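Local atomic coordinates of cobalamin-binding protein (Desulfitobacterium hafniense, PDB entry 4JGI), a protein that binds cobalamin, carrying it as methylcobalamin on a Rossmann-type domain, and probably serves as the corrinoid protein of an O-demethylase system. Residues D13-E16 / G17-N20; E57-I60 / G61-I64; I69-A72 / A73-L77; G105-I108 / F109-M112. All coordinates share one frame; numbering follows the deposited sequence.

Interactions 1 to 3 belong to the helical N-terminal domain and interaction 4 to the Rossmann-type domain that carries the cobalamin. Interaction 1, the link into helix 16-29, packs against helix 60-77 at two places: L14 CD1 lies 3.8 Å from D62 O in interaction 2, and I19 CD1 is 3.5 Å from I69 CG2 in interaction 3. Interaction 2 opens helix 60-77 and interaction 3 lies near its other end, their centres about 19 Å apart. The domains meet where interactions 2 and 4 touch, I64 CG1 to I108 CD1 at 3.7 Å; both contribute to the methylcobalamin pocket, whereas interaction 1 lies away from it.

Interaction 1 of 4, residues D13-E16 / G17-N20; sequences DLDE and GAIN
D15 lays its carboxylate over the first turn of helix 16-29, with OD2 3.6 Å from the methyl CB of A18. This is an N-cap: D15 stands immediately before the helix, and D15 OD1 accepts from A18 N at 3.2 Å. The bond is fairly straight, 164° at the hydrogen, but the amide approaches from above the carboxylate plane. With chi1 at -180°, CG lies opposite the backbone N, beside the carbonyl carbon, and the carboxylate thereby reaches forward over the opening turn. A negative group at this end would probably be stabilised by the helix dipole. The preceding residue, L14, ends helix 4-12 in a Schellman motif, making a tight link between helices 4-12 and 16-29, the first two of the helical domain.

Behind the cap, I19 donates its backbone amide to D15 O, while its CG1 packs 3.2 Å from D15 O. I19 is buried, reaching F42 of helix 32-54 and I69 of helix 60-77. One residue on, E16 O is gripped twice by N20, whose backbone N and side-chain amide come from opposite faces of the carbonyl plane; the side-chain bond, N20 ND2 to E16 O, measures 2.9 Å.

Interaction 2 of 4, residues E57-I60 / G61-I64; sequences EYFI and GDLI
D62 turns its side chain back over the residues that precede helix 60-77. CB rests 3.4 Å from F59 O and 3.9 Å from CB of Y58. Next, CG comes 3.9 Å from Y58 CG, the carboxylate inclined 38° to the tyrosine ring. Chi1 of -62° puts CG beside the backbone N of D62, and from there D62 OD2 accepts from F59 N at 2.9 Å. That bond is nearly straight, 170° at the hydrogen, and uses the anti lone pair of OD2. A water also donates to D62 OD2 and makes a long, weak bond to E57 O. The F59 amide would probably lose its acceptor, and the water its stronger anchor, if D62 were replaced by an alanine.

The backbone answers in the other direction, with D62 N and L63 N both making weak bonds to F59 O. Y58 is held at its far end by a hydrogen bond from OH to S12 O. On another side of the turn, I60 CD1 packs 4.3 Å from L63 CD1, and both residues line the methylcobalamin pocket. With F59 at the N-cap position and D62 bonding back to its amide, the side-chain half of a capping box opens this helix of the cobalamin-binding protein's helical domain.

Interaction 3 of 4, residues I69-A72 / A73-L77; sequences ILQA and AMDKL
L70 and M74 pack one turn apart on helix 60-77, with L70 CG 4.3 Å from M74 CG. They form the close-packed side of this segment of the helical domain: L70 also reaches F42 and M46 of helix 32-54, and M74 touches I39 there. M74 CG presses to 3.2 Å from L70 O. The same carbonyl accepts M74 N in a straight alpha-helical bond, and one residue earlier A73 N bonds to I69 O in the same way. I69 extends the packing to L14, and A73 is buried as well.

The polar side is looser and is made by Q71, A72, D75 and K76, with D75 exposed to solvent. Q71 folds at chi2, 64°, which brings its amide across to the carboxylate of D75. Its NE2 donates to D75 OD1 over 3.0 Å, a bent bond of 139° that arrives from above the carboxylate plane, with the two flat groups 25° apart. CG of D75 lies only 3.1 Å from Q71 O. Q71 also meets E114 and A115 on helix 104-115, and so borders the cobalamin domain.

K76, which lies against V23 of helix 16-29, bends at the end of its chain and turns the ammonium back toward A72. The direct bond from K76 NZ to A72 O is weak at 3.4 Å. A water bridges the two more firmly, accepting from K76 NZ at 2.7 Å and donating to A72 O at 3.0 Å.

Interaction 4 of 4, residues G105-I108 / F109-M112; sequences GKNI and FRTM
N107 and R110 stack their flat ends: the side chains run alongside each other in the same direction, amide and guanidinium planes are 18° apart, and N107 OD1 sits over one face of the guanidinium, toward its rim. The closest approach, N107 OD1 to R110 NH1, is 3.1 Å, but its angle is too poor for a hydrogen bond, leaving the pair a stacked contact.

Among the side-chain hydrogen bonds, K106 NZ donates to N107 OD1 at 3.0 Å. K106 and R110 also each form a salt bridge to D122, which would offset the like charges of K106 NZ and R110 NH1, 4.5 Å apart. Exchanging N107 for a valine would probably cost K106 NZ one of its acceptors and deprive the guanidinium of its stacked amide. T111 grips N107 O twice, with its backbone N and with OG1, the two arriving from opposite faces of the carbonyl plane; T111 OG1 donates to N107 O over 2.9 Å, chi1 of -59° setting this hydroxyl beside its own backbone N.

These residues lie on helix 104-115, the crossover of a beta-alpha-beta unit between parallel strands 91-96 and 119-122 in the Rossmann-type cobalamin domain. Backbone bonds follow the alpha-helical pattern, among them F109 N to G105 O.

Apolar packing occupies another side. I108 and M112 point the same way, I108 CG2 4.2 Å from M112 CE, and both touch L63 of helix 60-77 and A199. G105, I108 and F109 touch the bound methylcobalamin.

Interaction 1 of 4, residues D13-E16 / G17-N20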
ATOM      1  N   ASP A  13     -15.184  -5.619  -8.343  1.00 19.78           N
ATOM      2  CA  ASP A  13     -15.550  -5.606  -9.730  1.00 20.02           C
ATOM      3  C   ASP A  13     -15.092  -4.314 -10.456  1.00 19.41           C
ATOM      4  O   ASP A  13     -15.307  -4.175 -11.693  1.00 21.89           O
ATOM      5  CB  ASP A  13     -17.111  -5.654  -9.845  1.00 20.40           C
ATOM      6  CG  ASP A  13     -17.675  -7.004  -9.471  1.00 24.90           C
ATOM      7  OD1 ASP A  13     -16.958  -8.002  -9.417  1.00 28.47           O
ATOM      8  OD2 ASP A  13     -18.907  -7.075  -9.235  1.00 27.44           O
ATOM      9  N   LEU A  14     -14.569  -3.350  -9.706  1.00 20.67           N
ATOM     10  CA  LEU A  14     -14.148  -2.043 -10.265  1.00 19.99           C
ATOM     11  C   LEU A  14     -15.347  -1.350 -10.944  1.00 23.58           C
ATOM     12  O   LEU A  14     -15.144  -0.713 -12.031  1.00 27.38           O
ATOM     13  CB  LEU A  14     -12.974  -2.184 -11.209  1.00 24.76           C
ATOM     14  CG  LEU A  14     -11.718  -2.751 -10.557  1.00 26.39           C
ATOM     15  CD1 LEU A  14     -10.569  -2.964 -11.551  1.00 32.26           C
ATOM     16  CD2 LEU A  14     -11.324  -1.885  -9.404  1.00 30.58           C
ATOM     17  N   ASP A  15     -16.534  -1.470 -10.288  1.00 24.45           N
ATOM     18  CA  ASP A  15     -17.858  -1.056 -10.859  1.00 22.21           C
ATOM     19  C   ASP A  15     -18.123   0.358 -10.331  1.00 23.15           C
ATOM     20  O   ASP A  15     -18.719   0.536  -9.246  1.00 24.14           O
ATOM     21  CB  ASP A  15     -18.993  -2.009 -10.540  1.00 25.53           C
ATOM     22  CG  ASP A  15     -20.351  -1.581 -11.141  1.00 38.74           C
ATOM     23  OD1 ASP A  15     -20.526  -0.451 -11.654  1.00 37.42           O
ATOM     24  OD2 ASP A  15     -21.289  -2.397 -11.029  1.00 43.90           O
ATOM     25  N   GLU A  16     -17.712   1.363 -11.121  1.00 25.08           N
ATOM     26  CA  GLU A  16     -17.836   2.710 -10.686  1.00 25.24           C
ATOM     27  C   GLU A  16     -19.273   3.157 -10.488  1.00 23.89           C
ATOM     28  O   GLU A  16     -19.540   4.031  -9.636  1.00 23.69           O
ATOM     29  CB  GLU A  16     -17.086   3.656 -11.626  1.00 31.88           C
ATOM     30  CG  GLU A  16     -15.648   3.623 -11.348  1.00 44.98           C
ATOM     31  CD  GLU A  16     -15.000   4.819 -11.964  1.00 58.11           C
ATOM     32  OE1 GLU A  16     -14.722   4.755 -13.218  1.00 61.69           O
ATOM     33  OE2 GLU A  16     -14.862   5.818 -11.179  1.00 54.65           O
ATOM     34  N   GLY A  17     -20.194   2.583 -11.256  1.00 23.99           N
ATOM     35  CA  GLY A  17     -21.624   2.919 -11.061  1.00 27.66           C
ATOM     36  C   GLY A  17     -22.047   2.524  -9.665  1.00 27.40           C
ATOM     37  O   GLY A  17     -22.624   3.319  -8.925  1.00 25.22           O
ATOM     38  N   ALA A  18     -21.806   1.269  -9.325  1.00 23.66           N
ATOM     39  CA  ALA A  18     -22.313   0.783  -8.060  1.00 23.28           C
ATOM     40  C   ALA A  18     -21.578   1.433  -6.901  1.00 24.05           C
ATOM     41  O   ALA A  18     -22.162   1.758  -5.864  1.00 22.48           O
ATOM     42  CB  ALA A  18     -22.185  -0.719  -8.007  1.00 26.63           C
ATOM     43  N   ILE A  19     -20.273   1.640  -7.053  1.00 23.75           N
ATOM     44  CA  ILE A  19     -19.544   2.274  -5.982  1.00 20.65           C
ATOM     45  C   ILE A  19     -20.113   3.649  -5.710  1.00 20.00           C
ATOM     46  O   ILE A  19     -20.352   4.054  -4.560  1.00 20.37           O
ATOM     47  CB  ILE A  19     -18.077   2.420  -6.387  1.00 20.11           C
ATOM     48  CG1 ILE A  19     -17.382   1.061  -6.432  1.00 22.94           C
ATOM     49  CG2 ILE A  19     -17.322   3.373  -5.465  1.00 21.19           C
ATOM     50  CD1 ILE A  19     -16.028   1.010  -7.116  1.00 22.45           C
ATOM     51  N   ASN A  20     -20.319   4.428  -6.731  1.00 20.93           N
ATOM     52  CA  ASN A  20     -20.810   5.801  -6.527  1.00 21.74           C
ATOM     53  C   ASN A  20     -22.247   5.842  -6.111  1.00 19.81           C
ATOM     54  O   ASN A  20     -22.564   6.763  -5.361  1.00 22.90           O
ATOM     55  CB  ASN A  20     -20.521   6.709  -7.710  1.00 19.92           C
ATOM     56  CG  ASN A  20     -19.062   7.081  -7.750  1.00 22.36           C
ATOM     57  OD1 ASN A  20     -18.661   7.974  -7.017  1.00 23.05           O
ATOM     58  ND2 ASN A  20     -18.255   6.367  -8.554  1.00 22.85           N
TER

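Interaction 2 of 4, residues E57-I60 / G61-I64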
ATOM      1  N   GLU A  57      -6.965 -13.056 -13.822  1.00 27.64           N
ATOM      2  CA  GLU A  57      -8.154 -12.420 -14.382  1.00 23.11           C
ATOM      3  C   GLU A  57      -7.922 -10.935 -14.662  1.00 24.18           C
ATOM      4  O   GLU A  57      -8.281 -10.407 -15.729  1.00 29.81           O
ATOM      5  CB  GLU A  57      -9.339 -12.598 -13.440  1.00 24.38           C
ATOM      6  CG  GLU A  57     -10.634 -12.088 -13.944  1.00 27.29           C
ATOM      7  CD  GLU A  57     -11.772 -11.979 -12.909  1.00 27.98           C
ATOM      8  OE1 GLU A  57     -11.649 -12.406 -11.708  1.00 28.92           O
ATOM      9  OE2 GLU A  57     -12.799 -11.351 -13.335  1.00 32.17           O
ATOM     10  N   TYR A  58      -7.290 -10.291 -13.692  1.00 24.26           N
ATOM     11  CA  TYR A  58      -7.004  -8.894 -13.821  1.00 23.85           C
ATOM     12  C   TYR A  58      -5.518  -8.684 -14.218  1.00 19.45           C
ATOM     13  O   TYR A  58      -4.693  -9.572 -14.065  1.00 23.76           O
ATOM     14  CB  TYR A  58      -7.263  -8.195 -12.501  1.00 20.78           C
ATOM     15  CG  TYR A  58      -8.692  -7.871 -12.154  1.00 19.63           C
ATOM     16  CD1 TYR A  58      -9.735  -8.067 -13.057  1.00 22.05           C
ATOM     17  CD2 TYR A  58      -9.001  -7.366 -10.932  1.00 20.48           C
ATOM     18  CE1 TYR A  58     -11.051  -7.761 -12.713  1.00 22.40           C
ATOM     19  CE2 TYR A  58     -10.293  -7.039 -10.569  1.00 19.59           C
ATOM     20  CZ  TYR A  58     -11.328  -7.257 -11.441  1.00 19.47           C
ATOM     21  OH  TYR A  58     -12.642  -6.853 -11.115  1.00 23.65           O
ATOM     22  N   PHE A  59      -5.264  -7.496 -14.760  1.00 19.72           N
ATOM     23  CA  PHE A  59      -3.943  -7.090 -15.334  1.00 20.41           C
ATOM     24  C   PHE A  59      -3.416  -5.881 -14.581  1.00 19.96           C
ATOM     25  O   PHE A  59      -4.093  -5.341 -13.678  1.00 17.50           O
ATOM     26  CB  PHE A  59      -4.106  -6.771 -16.829  1.00 26.18           C
ATOM     27  CG  PHE A  59      -4.729  -7.906 -17.565  1.00 37.15           C
ATOM     28  CD1 PHE A  59      -4.064  -9.112 -17.602  1.00 51.07           C
ATOM     29  CD2 PHE A  59      -6.034  -7.812 -18.007  1.00 40.66           C
ATOM     30  CE1 PHE A  59      -4.628 -10.200 -18.209  1.00 60.03           C
ATOM     31  CE2 PHE A  59      -6.602  -8.884 -18.665  1.00 43.37           C
ATOM     32  CZ  PHE A  59      -5.897 -10.083 -18.708  1.00 53.87           C
ATOM     33  N   ILE A  60      -2.206  -5.448 -14.933  1.00 20.12           N
ATOM     34  CA  ILE A  60      -1.624  -4.247 -14.306  1.00 18.19           C
ATOM     35  C   ILE A  60      -2.583  -3.058 -14.386  1.00 17.86           C
ATOM     36  O   ILE A  60      -2.727  -2.297 -13.431  1.00 17.95           O
ATOM     37  CB  ILE A  60      -0.269  -3.899 -14.998  1.00 21.87           C
ATOM     38  CG1 ILE A  60       0.688  -5.026 -14.630  1.00 24.17           C
ATOM     39  CG2 ILE A  60       0.317  -2.536 -14.609  1.00 26.41           C
ATOM     40  CD1 ILE A  60       0.874  -5.292 -13.153  1.00 33.71           C
ATOM     41  N   GLY A  61      -3.202  -2.844 -15.545  1.00 18.59           N
ATOM     42  CA  GLY A  61      -4.125  -1.731 -15.665  1.00 19.68           C
ATOM     43  C   GLY A  61      -5.199  -1.737 -14.581  1.00 20.46           C
ATOM     44  O   GLY A  61      -5.563  -0.665 -14.023  1.00 17.97           O
ATOM     45  N   ASP A  62      -5.720  -2.905 -14.218  1.00 18.61           N
ATOM     46  CA  ASP A  62      -6.756  -2.960 -13.208  1.00 17.92           C
ATOM     47  C   ASP A  62      -6.227  -2.534 -11.853  1.00 17.14           C
ATOM     48  O   ASP A  62      -6.944  -1.940 -11.099  1.00 16.98           O
ATOM     49  CB  ASP A  62      -7.314  -4.372 -13.130  1.00 20.54           C
ATOM     50  CG  ASP A  62      -7.935  -4.761 -14.446  1.00 23.73           C
ATOM     51  OD1 ASP A  62      -8.853  -3.987 -14.904  1.00 24.34           O
ATOM     52  OD2 ASP A  62      -7.491  -5.709 -15.123  1.00 25.56           O
ATOM     53  N   LEU A  63      -4.951  -2.820 -11.598  1.00 16.45           N
ATOM     54  CA  LEU A  63      -4.397  -2.339 -10.363  1.00 16.59           C
ATOM     55  C   LEU A  63      -4.250  -0.797 -10.344  1.00 17.75           C
ATOM     56  O   LEU A  63      -4.395  -0.183  -9.285  1.00 17.07           O
ATOM     57  CB  LEU A  63      -3.080  -2.979 -10.035  1.00 17.07           C
ATOM     58  CG  LEU A  63      -3.065  -4.471  -9.926  1.00 18.28           C
ATOM     59  CD1 LEU A  63      -1.627  -4.928  -9.656  1.00 19.86           C
ATOM     60  CD2 LEU A  63      -3.941  -5.012  -8.848  1.00 19.10           C
ATOM     61  N   ILE A  64      -3.859  -0.203 -11.475  1.00 17.18           N
ATOM     62  CA  ILE A  64      -3.841   1.217 -11.552  1.00 15.70           C
ATOM     63  C   ILE A  64      -5.234   1.792 -11.279  1.00 15.76           C
ATOM     64  O   ILE A  64      -5.433   2.718 -10.474  1.00 17.97           O
ATOM     65  CB  ILE A  64      -3.300   1.611 -12.931  1.00 16.73           C
ATOM     66  CG1 ILE A  64      -1.853   1.148 -13.064  1.00 18.36           C
ATOM     67  CG2 ILE A  64      -3.444   3.151 -13.132  1.00 18.32           C
ATOM     68  CD1 ILE A  64      -1.291   1.316 -14.443  1.00 23.91           C
TER
HETATM   69  O   HOH W   1      -9.138  -7.206 -16.838  1.00 43.10           O

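Interaction 3 of 4, residues I69-A72 / A73-L77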
ATOM      1  N   ILE A  69      -9.698   4.529  -8.237  1.00 15.14           N
ATOM      2  CA  ILE A  69     -11.122   4.395  -7.868  1.00 16.74           C
ATOM      3  C   ILE A  69     -11.316   4.471  -6.349  1.00 15.92           C
ATOM      4  O   ILE A  69     -12.171   5.196  -5.794  1.00 16.73           O
ATOM      5  CB  ILE A  69     -11.713   3.086  -8.429  1.00 18.99           C
ATOM      6  CG1 ILE A  69     -11.882   3.215  -9.968  1.00 18.62           C
ATOM      7  CG2 ILE A  69     -13.039   2.670  -7.778  1.00 20.61           C
ATOM      8  CD1 ILE A  69     -12.189   1.921 -10.648  1.00 20.03           C
ATOM      9  N   LEU A  70     -10.431   3.827  -5.600  1.00 16.30           N
ATOM     10  CA  LEU A  70     -10.527   3.948  -4.109  1.00 16.88           C
ATOM     11  C   LEU A  70     -10.293   5.388  -3.693  1.00 17.00           C
ATOM     12  O   LEU A  70     -10.950   5.913  -2.814  1.00 17.87           O
ATOM     13  CB  LEU A  70      -9.586   2.986  -3.413  1.00 17.12           C
ATOM     14  CG  LEU A  70      -9.687   2.962  -1.896  1.00 18.99           C
ATOM     15  CD1 LEU A  70     -11.093   2.539  -1.468  1.00 26.33           C
ATOM     16  CD2 LEU A  70      -8.642   1.982  -1.335  1.00 23.59           C
ATOM     17  N   GLN A  71      -9.247   6.022  -4.247  1.00 15.23           N
ATOM     18  CA  GLN A  71      -8.971   7.389  -3.837  1.00 17.26           C
ATOM     19  C   GLN A  71     -10.146   8.287  -4.121  1.00 18.48           C
ATOM     20  O   GLN A  71     -10.425   9.173  -3.337  1.00 18.33           O
ATOM     21  CB  GLN A  71      -7.700   7.898  -4.525  1.00 17.19           C
ATOM     22  CG  GLN A  71      -7.272   9.254  -4.024  1.00 18.77           C
ATOM     23  CD  GLN A  71      -6.880   9.234  -2.548  1.00 22.57           C
ATOM     24  OE1 GLN A  71      -5.857   8.735  -2.221  1.00 21.98           O
ATOM     25  NE2 GLN A  71      -7.692   9.828  -1.706  1.00 27.83           N
ATOM     26  N   ALA A  72     -10.804   8.115  -5.273  1.00 17.58           N
ATOM     27  CA  ALA A  72     -11.971   8.962  -5.595  1.00 18.00           C
ATOM     28  C   ALA A  72     -13.094   8.776  -4.605  1.00 19.25           C
ATOM     29  O   ALA A  72     -13.692   9.733  -4.128  1.00 20.94           O
ATOM     30  CB  ALA A  72     -12.432   8.648  -6.989  1.00 18.94           C
ATOM     31  N   ALA A  73     -13.350   7.540  -4.211  1.00 17.62           N
ATOM     32  CA  ALA A  73     -14.362   7.270  -3.170  1.00 18.13           C
ATOM     33  C   ALA A  73     -13.997   7.888  -1.870  1.00 19.38           C
ATOM     34  O   ALA A  73     -14.845   8.490  -1.218  1.00 21.58           O
ATOM     35  CB  ALA A  73     -14.521   5.744  -2.986  1.00 20.12           C
ATOM     36  N   MET A  74     -12.722   7.761  -1.472  1.00 18.22           N
ATOM     37  CA  MET A  74     -12.244   8.384  -0.216  1.00 20.75           C
ATOM     38  C   MET A  74     -12.380   9.873  -0.198  1.00 22.78           C
ATOM     39  O   MET A  74     -12.748  10.423   0.828  1.00 26.98           O
ATOM     40  CB  MET A  74     -10.832   8.016   0.076  1.00 22.35           C
ATOM     41  CG  MET A  74     -10.713   6.550   0.303  1.00 23.66           C
ATOM     42  SD  MET A  74     -11.667   5.954   1.734  1.00 31.75           S
ATOM     43  CE  MET A  74     -10.989   7.075   2.830  1.00 25.02           C
ATOM     44  N   ASP A  75     -12.156  10.515  -1.346  1.00 21.50           N
ATOM     45  CA  ASP A  75     -12.235  11.968  -1.442  1.00 23.22           C
ATOM     46  C   ASP A  75     -13.682  12.396  -1.229  1.00 25.83           C
ATOM     47  O   ASP A  75     -13.938  13.457  -0.643  1.00 29.36           O
ATOM     48  CB  ASP A  75     -11.786  12.478  -2.845  1.00 27.45           C
ATOM     49  CG  ASP A  75     -10.306  12.308  -3.122  1.00 30.10           C
ATOM     50  OD1 ASP A  75      -9.510  12.230  -2.172  1.00 28.83           O
ATOM     51  OD2 ASP A  75      -9.946  12.316  -4.350  1.00 33.69           O
ATOM     52  N   LYS A  76     -14.635  11.591  -1.709  1.00 22.78           N
ATOM     53  CA  LYS A  76     -16.022  11.929  -1.512  1.00 25.78           C
ATOM     54  C   LYS A  76     -16.509  11.721  -0.126  1.00 31.73           C
ATOM     55  O   LYS A  76     -17.371  12.487   0.330  1.00 35.44           O
ATOM     56  CB  LYS A  76     -16.909  11.146  -2.413  1.00 25.54           C
ATOM     57  CG  LYS A  76     -16.836  11.630  -3.798  1.00 27.65           C
ATOM     58  CD  LYS A  76     -17.752  10.848  -4.703  1.00 28.24           C
ATOM     59  CE  LYS A  76     -17.400  11.081  -6.181  1.00 36.92           C
ATOM     60  NZ  LYS A  76     -16.029  10.515  -6.541  1.00 35.14           N
ATOM     61  N   LEU A  77     -15.978  10.707   0.541  1.00 26.33           N
ATOM     62  CA  LEU A  77     -16.422  10.334   1.863  1.00 27.76           C
ATOM     63  C   LEU A  77     -15.806  11.153   2.955  1.00 41.07           C
ATOM     64  O   LEU A  77     -16.309  11.139   4.053  1.00 41.27           O
ATOM     65  CB  LEU A  77     -16.184   8.849   2.108  1.00 24.34           C
ATOM     66  CG  LEU A  77     -17.094   7.891   1.296  1.00 27.62           C
ATOM     67  CD1 LEU A  77     -16.521   6.478   1.288  1.00 32.38           C
ATOM     68  CD2 LEU A  77     -18.498   7.815   1.849  1.00 30.07           C
TER
HETATM   69  O   HOH W   2     -13.957  12.147  -5.919  1.00 31.31           O

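Interaction 4 of 4, residues G105-I108 / F109-M112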
ATOM      1  N   GLY A 105       5.620   0.129 -10.434  1.00 15.36           N
ATOM      2  CA  GLY A 105       5.012  -0.667  -9.374  1.00 17.31           C
ATOM      3  C   GLY A 105       4.924  -0.016  -8.004  1.00 15.86           C
ATOM      4  O   GLY A 105       3.887  -0.029  -7.300  1.00 16.84           O
ATOM      5  N   LYS A 106       6.019   0.585  -7.636  1.00 16.42           N
ATOM      6  CA  LYS A 106       6.076   1.345  -6.375  1.00 15.67           C
ATOM      7  C   LYS A 106       4.979   2.363  -6.388  1.00 15.23           C
ATOM      8  O   LYS A 106       4.344   2.597  -5.371  1.00 16.91           O
ATOM      9  CB  LYS A 106       7.460   2.019  -6.269  1.00 16.50           C
ATOM     10  CG  LYS A 106       7.561   2.958  -5.062  1.00 21.75           C
ATOM     11  CD  LYS A 106       8.888   3.641  -4.943  1.00 25.45           C
ATOM     12  CE  LYS A 106       9.167   4.719  -6.040  1.00 22.10           C
ATOM     13  NZ  LYS A 106       8.451   6.001  -6.067  1.00 23.44           N
ATOM     14  N   ASN A 107       4.784   3.028  -7.525  1.00 14.83           N
ATOM     15  CA  ASN A 107       3.767   4.079  -7.563  1.00 14.27           C
ATOM     16  C   ASN A 107       2.317   3.571  -7.511  1.00 14.16           C
ATOM     17  O   ASN A 107       1.422   4.260  -7.051  1.00 16.46           O
ATOM     18  CB  ASN A 107       4.046   4.976  -8.748  1.00 17.13           C
ATOM     19  CG  ASN A 107       5.280   5.787  -8.598  1.00 22.00           C
ATOM     20  OD1 ASN A 107       5.804   5.912  -7.544  1.00 22.80           O
ATOM     21  ND2 ASN A 107       5.695   6.394  -9.663  1.00 24.29           N
ATOM     22  N   ILE A 108       2.077   2.373  -8.059  1.00 15.00           N
ATOM     23  CA  ILE A 108       0.798   1.683  -7.872  1.00 15.76           C
ATOM     24  C   ILE A 108       0.524   1.445  -6.400  1.00 16.76           C
ATOM     25  O   ILE A 108      -0.526   1.787  -5.882  1.00 17.28           O
ATOM     26  CB  ILE A 108       0.718   0.377  -8.716  1.00 16.83           C
ATOM     27  CG1 ILE A 108       0.782   0.714 -10.181  1.00 18.00           C
ATOM     28  CG2 ILE A 108      -0.503  -0.398  -8.356  1.00 17.90           C
ATOM     29  CD1 ILE A 108       0.856  -0.510 -11.094  1.00 20.60           C
ATOM     30  N   PHE A 109       1.518   0.952  -5.687  1.00 15.48           N
ATOM     31  CA  PHE A 109       1.410   0.800  -4.266  1.00 17.35           C
ATOM     32  C   PHE A 109       1.229   2.110  -3.535  1.00 14.68           C
ATOM     33  O   PHE A 109       0.361   2.174  -2.667  1.00 16.38           O
ATOM     34  CB  PHE A 109       2.615   0.018  -3.758  1.00 15.28           C
ATOM     35  CG  PHE A 109       2.645  -0.088  -2.256  1.00 16.12           C
ATOM     36  CD1 PHE A 109       1.782  -0.976  -1.577  1.00 17.09           C
ATOM     37  CD2 PHE A 109       3.459   0.695  -1.503  1.00 16.72           C
ATOM     38  CE1 PHE A 109       1.745  -1.008  -0.168  1.00 17.80           C
ATOM     39  CE2 PHE A 109       3.440   0.622  -0.125  1.00 18.56           C
ATOM     40  CZ  PHE A 109       2.600  -0.243   0.551  1.00 18.06           C
ATOM     41  N   ARG A 110       1.972   3.136  -3.899  1.00 14.80           N
ATOM     42  CA  ARG A 110       1.841   4.427  -3.289  1.00 16.65           C
ATOM     43  C   ARG A 110       0.395   4.905  -3.405  1.00 15.71           C
ATOM     44  O   ARG A 110      -0.204   5.394  -2.428  1.00 16.52           O
ATOM     45  CB  ARG A 110       2.797   5.434  -3.980  1.00 16.51           C
ATOM     46  CG  ARG A 110       2.675   6.822  -3.442  1.00 20.91           C
ATOM     47  CD  ARG A 110       3.475   7.785  -4.298  1.00 23.18           C
ATOM     48  NE  ARG A 110       2.953   7.883  -5.659  1.00 27.33           N
ATOM     49  CZ  ARG A 110       3.597   8.379  -6.724  1.00 26.60           C
ATOM     50  NH1 ARG A 110       4.872   8.708  -6.688  1.00 27.96           N
ATOM     51  NH2 ARG A 110       2.954   8.434  -7.899  1.00 29.28           N
ATOM     52  N   THR A 111      -0.218   4.755  -4.586  1.00 16.07           N
ATOM     53  CA  THR A 111      -1.578   5.257  -4.792  1.00 17.20           C
ATOM     54  C   THR A 111      -2.530   4.443  -3.895  1.00 15.28           C
ATOM     55  O   THR A 111      -3.404   5.050  -3.263  1.00 18.03           O
ATOM     56  CB  THR A 111      -1.975   5.147  -6.254  1.00 19.81           C
ATOM     57  OG1 THR A 111      -1.012   5.913  -7.033  1.00 20.81           O
ATOM     58  CG2 THR A 111      -3.428   5.616  -6.458  1.00 18.85           C
ATOM     59  N   MET A 112      -2.414   3.127  -3.844  1.00 16.31           N
ATOM     60  CA  MET A 112      -3.304   2.284  -3.007  1.00 16.22           C
ATOM     61  C   MET A 112      -3.112   2.613  -1.551  1.00 18.24           C
ATOM     62  O   MET A 112      -4.081   2.685  -0.829  1.00 18.51           O
ATOM     63  CB  MET A 112      -3.094   0.817  -3.263  1.00 18.95           C
ATOM     64  CG  MET A 112      -3.503   0.419  -4.683  1.00 17.60           C
ATOM     65  SD  MET A 112      -3.090  -1.328  -4.787  1.00 21.97           S
ATOM     66  CE  MET A 112      -3.883  -1.783  -6.317  1.00 24.51           C
TER